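Local coordinates for protein NADPH-flavin oxidoreductase (Vibrio harveyi, PDB 1BKJ) that catalyses the NADPH-dependent reduction of FMN to FMNH2 as a homodimeric flavoprotein and so supplies reduced flavin to luciferase for bioluminescence, at residues M122-G126 with C156-P160; R133-A137 with R225-Y231; P168-V174 with D188-Y192. One frame throughout, in Å; residues are numbered along the deposited sequence.

How the contacts relate
Along the chain, 122-126 comes first and 156-160 joins it in contact 1, closing a loop in which strand 125-129 turns through helix 136-142 and returns as strand 149-158, its antiparallel neighbour. Contact 2 starts inside that loop, at 133-137, and is completed only at 225-231, so contacts 1 and 2 cross; it brings the C-terminal helix 228-234 back to the start of helix 136-142. Contact 3, 168-174 with 188-192, follows contact 1 in series and is nested within the long loop of contact 2, joining the phosphate-binding segment to helix 186-199. Contact centres lie about 29 to 32 Å apart, and contacts 2 and 3 both touch the second subunit.

Contact 1 of 3, residues M122-G126 with C156-P160; sequences MGLGG and CLGHP
Leu124 and His159 meet with a methyl group laid on a ring: CD2 of Leu124 sits 3.5 Å from the centroid of the His159 imidazole, 16° off the ring normal, a CH-pi contact over one face. Each side chain has CG anti to its own carbonyl carbon (chi1 -67° in His159). That rotation swings the imidazole back toward Leu124, although CB of His159 points away from 122-126. The ring's edge is used as well: a water in the ring plane is hydrogen-bonded to His159 ND1 (2.8 Å) and donates to Gly123 O, bridging the segments. Histidine suits this place because it offers a flat face to a methyl and a polar edge to the water.

Beyond this pair the backbones form an antiparallel bridge. Gly125 N donates to Gly158 O at 2.7 Å, nearly straight at 172°, and Gly158 N returns a longer, more bent bond to Gly125 O of 3.1 Å. Gly126 and Leu157 are the adjoining non-hydrogen-bonded pair, and there CA of Gly126 comes within 3.1 Å of Cys156 O, an approach that a bare glycine permits. The Pro160 ring edges up to the start of the other segment, its CD 3.6 Å from Gly123 O and its CG near Gly125 N. Gly123 ends helix 98-121 in a Schellman motif; at its positive phi a CB would press on the carbonyl O of Met122, so glycine fits.

The paired strands, 125-129 at an edge of the chain's own four-stranded antiparallel sheet and 149-158 beside it, belong to the nitroreductase fold. Leu124 and Leu157 pack on Ile30 of helix 24-35 and on Ala119 of helix 98-121, whereas Cys156 lies against Val127 and Ile129 of strand 125-129.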
# COMPACT_ATOMS: atom_id res chain seq x y z
N MET A 122 -13.45 -14.35 6.17
CA MET A 122 -13.69 -15.80 6.19
C MET A 122 -13.41 -16.38 7.57
O MET A 122 -13.47 -17.59 7.77
CB MET A 122 -12.79 -16.50 5.17
CG MET A 122 -13.06 -16.12 3.73
SD MET A 122 -11.82 -16.78 2.57
CE MET A 122 -12.92 -17.41 1.35
N GLY A 123 -13.04 -15.52 8.52
CA GLY A 123 -12.76 -15.98 9.87
C GLY A 123 -11.30 -16.33 10.11
O GLY A 123 -10.96 -16.84 11.17
N LEU A 124 -10.45 -16.08 9.11
CA LEU A 124 -9.02 -16.35 9.23
C LEU A 124 -8.34 -15.15 9.89
O LEU A 124 -8.93 -14.07 10.03
CB LEU A 124 -8.40 -16.60 7.85
CG LEU A 124 -8.89 -17.80 7.03
CD1 LEU A 124 -8.40 -17.75 5.61
CD2 LEU A 124 -8.44 -19.06 7.67
N GLY A 125 -7.12 -15.37 10.35
CA GLY A 125 -6.36 -14.31 10.98
C GLY A 125 -5.08 -14.10 10.20
O GLY A 125 -4.70 -14.95 9.40
N GLY A 126 -4.42 -12.98 10.45
CA GLY A 126 -3.18 -12.68 9.76
C GLY A 126 -2.34 -11.56 10.34
O GLY A 126 -2.79 -10.84 11.23
N CYS A 156 1.44 -13.67 7.07
CA CYS A 156 1.05 -14.94 7.69
C CYS A 156 -0.48 -15.01 7.66
O CYS A 156 -1.14 -14.02 7.93
CB CYS A 156 1.48 -15.01 9.16
SG CYS A 156 3.23 -14.99 9.45
N LEU A 157 -1.02 -16.17 7.28
CA LEU A 157 -2.47 -16.39 7.26
C LEU A 157 -2.77 -17.75 7.89
O LEU A 157 -1.97 -18.68 7.78
CB LEU A 157 -3.04 -16.36 5.81
CG LEU A 157 -3.00 -15.08 4.96
CD1 LEU A 157 -3.53 -15.35 3.56
CD2 LEU A 157 -3.77 -13.94 5.64
N GLY A 158 -3.90 -17.84 8.59
CA GLY A 158 -4.29 -19.10 9.21
C GLY A 158 -5.44 -18.93 10.18
O GLY A 158 -5.97 -17.83 10.35
N HIS A 159 -5.82 -20.02 10.83
CA HIS A 159 -6.90 -19.99 11.81
C HIS A 159 -6.36 -19.53 13.17
O HIS A 159 -5.39 -20.10 13.67
CB HIS A 159 -7.56 -21.36 11.88
CG HIS A 159 -8.30 -21.70 10.62
ND1 HIS A 159 -9.57 -21.23 10.35
CD2 HIS A 159 -7.94 -22.46 9.56
CE1 HIS A 159 -9.96 -21.70 9.19
NE2 HIS A 159 -8.99 -22.45 8.68
N PRO A 160 -6.98 -18.49 13.77
CA PRO A 160 -6.56 -17.92 15.07
C PRO A 160 -6.52 -18.84 16.28
O PRO A 160 -7.41 -19.68 16.44
CB PRO A 160 -7.59 -16.82 15.31
CG PRO A 160 -8.10 -16.49 13.97
CD PRO A 160 -8.23 -17.84 13.34
O HOH W 1 -11.18 -19.47 11.72

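Contact 2 of 3, residues R133-A137 with R225-Y231; sequences RNSAA and RPHILPY
With chi1 at 60°, CG of His227 is placed between the backbone N and the carbonyl carbon, and this aims the imidazole at Arg133. NE2 of His227 donates to Arg133 O over 2.8 Å with an angle of 169° at the hydrogen. The acceptor lies in the ring plane and the donor in the carbonyl plane, on a lone pair, a geometry that should favour this setting of the imidazole. The same oxygen also receives a weak bond from Ala136 N. Tyr231 turns its ring by a different rotation, CG anti to the backbone N, and thereby sets its face against Ala136. CB of Ala136 stands over the ring centre, 3.7 Å from the centroid, in a CH-pi contact for which a side chain of one methyl is well suited. CD1 of Ile228 packs 4.0 Å from CB of Arg133 and also touches CB of Ala136.

These groups join two helix beginnings: Ser135 occupies the N-cap position before helix 136-142, without a capping bond from its side chain, and a type I turn from Arg225 to Ile228 leads into the C-terminal helix 228-234. The Tyr231 hydroxyl reaches on to Asp140 OD2 and Val151 N.

Arg225 runs extended, its CG 3.5 Å from Asn134 OD1, and the backbone N of Asn134 lies over one guanidinium face. NH1 of Arg225 is 3.6 Å from Arg133 NH2, with the two guanidinium planes 63° apart. Glu99 of the second subunit forms salt bridges to both, taking Arg133 NE on OE1 and Arg225 NH1 on OE2, which probably offsets the charge.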
# COMPACT_ATOMS: atom_id res chain seq x y z
N ARG A 133 12.85 -7.55 5.67
CA ARG A 133 13.71 -6.49 5.11
C ARG A 133 15.05 -6.30 5.83
O ARG A 133 16.03 -5.84 5.22
CB ARG A 133 12.98 -5.15 4.99
CG ARG A 133 11.90 -5.14 3.90
CD ARG A 133 11.51 -3.71 3.46
NE ARG A 133 11.11 -2.86 4.57
CZ ARG A 133 9.90 -2.84 5.14
NH1 ARG A 133 8.92 -3.63 4.72
NH2 ARG A 133 9.69 -2.04 6.17
N ASN A 134 15.12 -6.74 7.09
CA ASN A 134 16.37 -6.64 7.85
C ASN A 134 17.44 -7.65 7.35
O ASN A 134 18.64 -7.46 7.55
CB ASN A 134 16.08 -6.76 9.36
CG ASN A 134 17.17 -6.11 10.21
OD1 ASN A 134 17.58 -4.97 9.94
ND2 ASN A 134 17.67 -6.85 11.19
N SER A 135 16.97 -8.67 6.62
CA SER A 135 17.81 -9.70 6.00
C SER A 135 17.40 -9.79 4.52
O SER A 135 17.32 -10.88 3.95
CB SER A 135 17.58 -11.05 6.67
OG SER A 135 18.13 -11.08 7.98
N ALA A 136 17.17 -8.63 3.89
CA ALA A 136 16.71 -8.52 2.50
C ALA A 136 17.47 -9.31 1.43
O ALA A 136 16.85 -10.10 0.72
CB ALA A 136 16.60 -7.06 2.10
N ALA A 137 18.79 -9.15 1.36
CA ALA A 137 19.64 -9.86 0.38
C ALA A 137 19.58 -11.39 0.53
O ALA A 137 19.52 -12.11 -0.47
CB ALA A 137 21.08 -9.37 0.48
N ARG A 225 17.52 0.44 9.29
CA ARG A 225 17.94 -0.49 8.23
C ARG A 225 18.74 0.18 7.09
O ARG A 225 18.27 0.26 5.96
CB ARG A 225 16.70 -1.24 7.70
CG ARG A 225 15.99 -2.05 8.77
CD ARG A 225 14.76 -2.80 8.27
NE ARG A 225 14.11 -3.49 9.38
CZ ARG A 225 12.82 -3.84 9.43
NH1 ARG A 225 12.00 -3.57 8.42
NH2 ARG A 225 12.35 -4.43 10.52
N PRO A 226 19.96 0.68 7.39
CA PRO A 226 20.81 1.35 6.39
C PRO A 226 21.21 0.60 5.10
O PRO A 226 21.61 1.24 4.12
CB PRO A 226 22.03 1.78 7.22
CG PRO A 226 22.11 0.72 8.25
CD PRO A 226 20.68 0.56 8.67
N HIS A 227 21.06 -0.72 5.10
CA HIS A 227 21.38 -1.58 3.95
C HIS A 227 20.30 -1.61 2.85
O HIS A 227 20.52 -2.22 1.80
CB HIS A 227 21.62 -3.02 4.43
CG HIS A 227 20.43 -3.62 5.13
ND1 HIS A 227 20.18 -3.42 6.47
CD2 HIS A 227 19.38 -4.33 4.65
CE1 HIS A 227 19.03 -3.98 6.79
NE2 HIS A 227 18.52 -4.54 5.70
N ILE A 228 19.14 -1.01 3.12
CA ILE A 228 18.01 -1.01 2.19
C ILE A 228 18.22 -0.36 0.82
O ILE A 228 17.84 -0.98 -0.19
CB ILE A 228 16.68 -0.57 2.93
CG1 ILE A 228 16.21 -1.70 3.86
CG2 ILE A 228 15.54 -0.14 1.96
CD1 ILE A 228 15.81 -3.00 3.16
N LEU A 229 18.80 0.85 0.77
CA LEU A 229 19.08 1.51 -0.52
C LEU A 229 20.13 0.70 -1.32
O LEU A 229 19.92 0.48 -2.51
CB LEU A 229 19.43 3.01 -0.40
CG LEU A 229 19.57 3.83 -1.69
CD1 LEU A 229 18.26 3.89 -2.47
CD2 LEU A 229 20.04 5.22 -1.35
N PRO A 230 21.26 0.23 -0.68
CA PRO A 230 22.21 -0.57 -1.47
C PRO A 230 21.57 -1.88 -1.98
O PRO A 230 21.86 -2.33 -3.08
CB PRO A 230 23.33 -0.85 -0.46
CG PRO A 230 23.37 0.37 0.32
CD PRO A 230 21.91 0.67 0.57
N TYR A 231 20.65 -2.45 -1.18
CA TYR A 231 19.92 -3.67 -1.59
C TYR A 231 19.04 -3.39 -2.83
O TYR A 231 19.04 -4.19 -3.76
CB TYR A 231 19.05 -4.24 -0.44
CG TYR A 231 18.01 -5.25 -0.92
CD1 TYR A 231 18.40 -6.50 -1.45
CD2 TYR A 231 16.62 -4.93 -0.91
CE1 TYR A 231 17.43 -7.41 -1.98
CE2 TYR A 231 15.65 -5.83 -1.43
CZ TYR A 231 16.07 -7.06 -1.97
OH TYR A 231 15.14 -7.93 -2.49

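Contact 3 of 3, residues P168-V174 with D188-Y192; sequences PRLPAHV and DIQSY. With FMN (flavin mononucleotide), chain D.
Pro168 and Arg169 contribute to the FMN site of this nitroreductase fold, Arg169 at the phosphate, and their segment packs against helix 186-199 through Tyr192. The Tyr192 ring reaches across to that segment: CG anti to the backbone N (chi1 -176°) sends the ring from the helix toward the loop, and OH donates to Pro168 O at 2.8 Å, tilted from the carbonyl plane. A tyrosine fits because its ring supplies a broad apolar face and its hydroxyl a polar end to meet a backbone carbonyl. Along the ring, CE1 of Tyr192 approaches Arg169 C to 3.4 Å, and the backbone N of Leu170 lies over one face. CD2 of Leu170 adds an apolar touch, 3.7 Å from Tyr192 CD2, and reaches on to Ile189 CD1. Gln44 of the second subunit bonds to Leu170 N through OE1 and to the Tyr192 hydroxyl through NE2, so both subunits contribute bonds here.

Farther along, Pro171 takes the N-cap position of the short helix 172-175. His173 NE2 donates to Asp188 OD1 at 3.2 Å, almost straight at 174°. The carboxylate oxygen is in the imidazole plane but is approached from above its own plane, the two planes being 61° apart. Val174 CG2 packs 3.9 Å from Asp188 CB beside this bond.

CB of Arg169 points away from 188-192, and the guanidinium reaches the FMN phosphate; its NH2 is also bonded to Ala37 O of the second subunit. The guanidinium meets the phosphate edge-on, Arg169 NH1 and NH2 both donating to the one oxygen O1P of FMN, each at 2.8 Å.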
# COMPACT_ATOMS: atom_id res chain seq x y z
N PRO A 168 -6.02 0.85 19.82
CA PRO A 168 -6.47 2.21 19.43
C PRO A 168 -5.42 2.95 18.59
O PRO A 168 -4.23 2.69 18.71
CB PRO A 168 -6.72 2.89 20.80
CG PRO A 168 -5.78 2.16 21.74
CD PRO A 168 -5.89 0.73 21.29
N ARG A 169 -5.89 3.79 17.68
CA ARG A 169 -5.01 4.58 16.81
C ARG A 169 -5.13 6.03 17.18
O ARG A 169 -6.00 6.39 17.98
CB ARG A 169 -5.43 4.45 15.33
CG ARG A 169 -4.71 3.39 14.53
CD ARG A 169 -5.16 2.01 14.88
NE ARG A 169 -4.73 1.02 13.89
CZ ARG A 169 -4.47 -0.25 14.16
NH1 ARG A 169 -4.58 -0.71 15.40
NH2 ARG A 169 -4.10 -1.07 13.20
N LEU A 170 -4.26 6.86 16.60
CA LEU A 170 -4.29 8.31 16.81
C LEU A 170 -5.69 8.78 16.37
O LEU A 170 -6.30 8.14 15.50
CB LEU A 170 -3.23 9.00 15.95
CG LEU A 170 -1.78 9.03 16.45
CD1 LEU A 170 -0.88 9.39 15.29
CD2 LEU A 170 -1.62 10.01 17.59
N PRO A 171 -6.26 9.81 17.04
CA PRO A 171 -7.59 10.25 16.61
C PRO A 171 -7.61 10.91 15.23
O PRO A 171 -6.57 11.39 14.75
CB PRO A 171 -8.02 11.19 17.73
CG PRO A 171 -6.74 11.62 18.35
CD PRO A 171 -5.88 10.42 18.32
N ALA A 172 -8.77 10.85 14.57
CA ALA A 172 -8.98 11.41 13.24
C ALA A 172 -8.62 12.88 13.11
O ALA A 172 -8.12 13.28 12.07
CB ALA A 172 -10.41 11.18 12.79
N HIS A 173 -8.79 13.67 14.17
CA HIS A 173 -8.45 15.10 14.11
C HIS A 173 -6.93 15.39 14.06
O HIS A 173 -6.52 16.53 13.79
CB HIS A 173 -9.18 15.91 15.20
CG HIS A 173 -8.73 15.62 16.60
ND1 HIS A 173 -9.43 14.79 17.45
CD2 HIS A 173 -7.66 16.06 17.31
CE1 HIS A 173 -8.81 14.74 18.62
NE2 HIS A 173 -7.74 15.50 18.55
N VAL A 174 -6.11 14.37 14.35
CA VAL A 174 -4.64 14.45 14.30
C VAL A 174 -4.16 14.04 12.89
O VAL A 174 -3.41 14.78 12.24
CB VAL A 174 -3.96 13.53 15.38
CG1 VAL A 174 -2.44 13.45 15.22
CG2 VAL A 174 -4.27 14.05 16.76
N ASP A 188 -2.45 16.23 22.39
CA ASP A 188 -3.13 15.11 21.72
C ASP A 188 -2.28 13.85 21.78
O ASP A 188 -2.81 12.75 21.88
CB ASP A 188 -3.43 15.46 20.27
CG ASP A 188 -4.61 16.39 20.12
OD1 ASP A 188 -5.63 16.18 20.83
OD2 ASP A 188 -4.52 17.32 19.29
N ILE A 189 -0.96 14.05 21.76
CA ILE A 189 0.01 12.97 21.84
C ILE A 189 0.04 12.43 23.28
O ILE A 189 0.13 11.22 23.47
CB ILE A 189 1.42 13.45 21.36
CG1 ILE A 189 1.38 13.86 19.88
CG2 ILE A 189 2.48 12.38 21.58
CD1 ILE A 189 0.90 12.79 18.88
N GLN A 190 -0.11 13.33 24.26
CA GLN A 190 -0.12 12.99 25.69
C GLN A 190 -1.38 12.19 26.06
O GLN A 190 -1.31 11.26 26.87
CB GLN A 190 -0.00 14.25 26.56
N SER A 191 -2.50 12.52 25.42
CA SER A 191 -3.79 11.84 25.62
C SER A 191 -3.75 10.45 25.00
O SER A 191 -4.31 9.51 25.57
CB SER A 191 -4.92 12.63 25.00
OG SER A 191 -4.99 13.92 25.58
N TYR A 192 -3.09 10.34 23.85
CA TYR A 192 -2.94 9.07 23.14
C TYR A 192 -2.01 8.13 23.93
O TYR A 192 -2.27 6.93 24.00
CB TYR A 192 -2.43 9.27 21.70
CG TYR A 192 -2.34 7.99 20.91
CD1 TYR A 192 -3.46 7.13 20.77
CD2 TYR A 192 -1.12 7.57 20.35
CE1 TYR A 192 -3.34 5.88 20.10
CE2 TYR A 192 -1.00 6.34 19.68
CZ TYR A 192 -2.11 5.50 19.56
OH TYR A 192 -1.96 4.28 18.93
N1 FMN D . 3.90 -7.45 13.13
C2 FMN D . 4.76 -8.43 13.57
O2 FMN D . 4.65 -9.04 14.61
N3 FMN D . 5.85 -8.61 12.73
C4 FMN D . 6.25 -7.77 11.65
O4 FMN D . 7.31 -8.01 11.10
C4A FMN D . 5.33 -6.71 11.34
N5 FMN D . 5.55 -6.05 10.14
C5A FMN D . 4.56 -5.21 9.61
C6 FMN D . 4.78 -4.69 8.34
C7 FMN D . 3.81 -3.90 7.74
C7M FMN D . 4.03 -3.53 6.24
C8 FMN D . 2.62 -3.58 8.45
C8M FMN D . 1.58 -2.63 7.93
C9 FMN D . 2.39 -4.08 9.70
C9A FMN D . 3.37 -4.93 10.32
N10 FMN D . 3.17 -5.58 11.59
C10 FMN D . 4.10 -6.54 12.07
C1' FMN D . 1.97 -5.52 12.24
C2' FMN D . 1.84 -4.56 13.40
O2' FMN D . 2.86 -4.34 14.28
C3' FMN D . 0.54 -3.91 13.61
O3' FMN D . -0.23 -3.67 12.46
C4' FMN D . 0.26 -2.96 14.74
O4' FMN D . 1.15 -2.90 15.83
C5' FMN D . -1.06 -2.41 14.94
O5' FMN D . -1.77 -3.53 15.54
P FMN D . -3.00 -4.35 14.84
O1P FMN D . -4.07 -3.38 14.80
O2P FMN D . -3.16 -5.52 15.74
O3P FMN D . -2.63 -4.66 13.44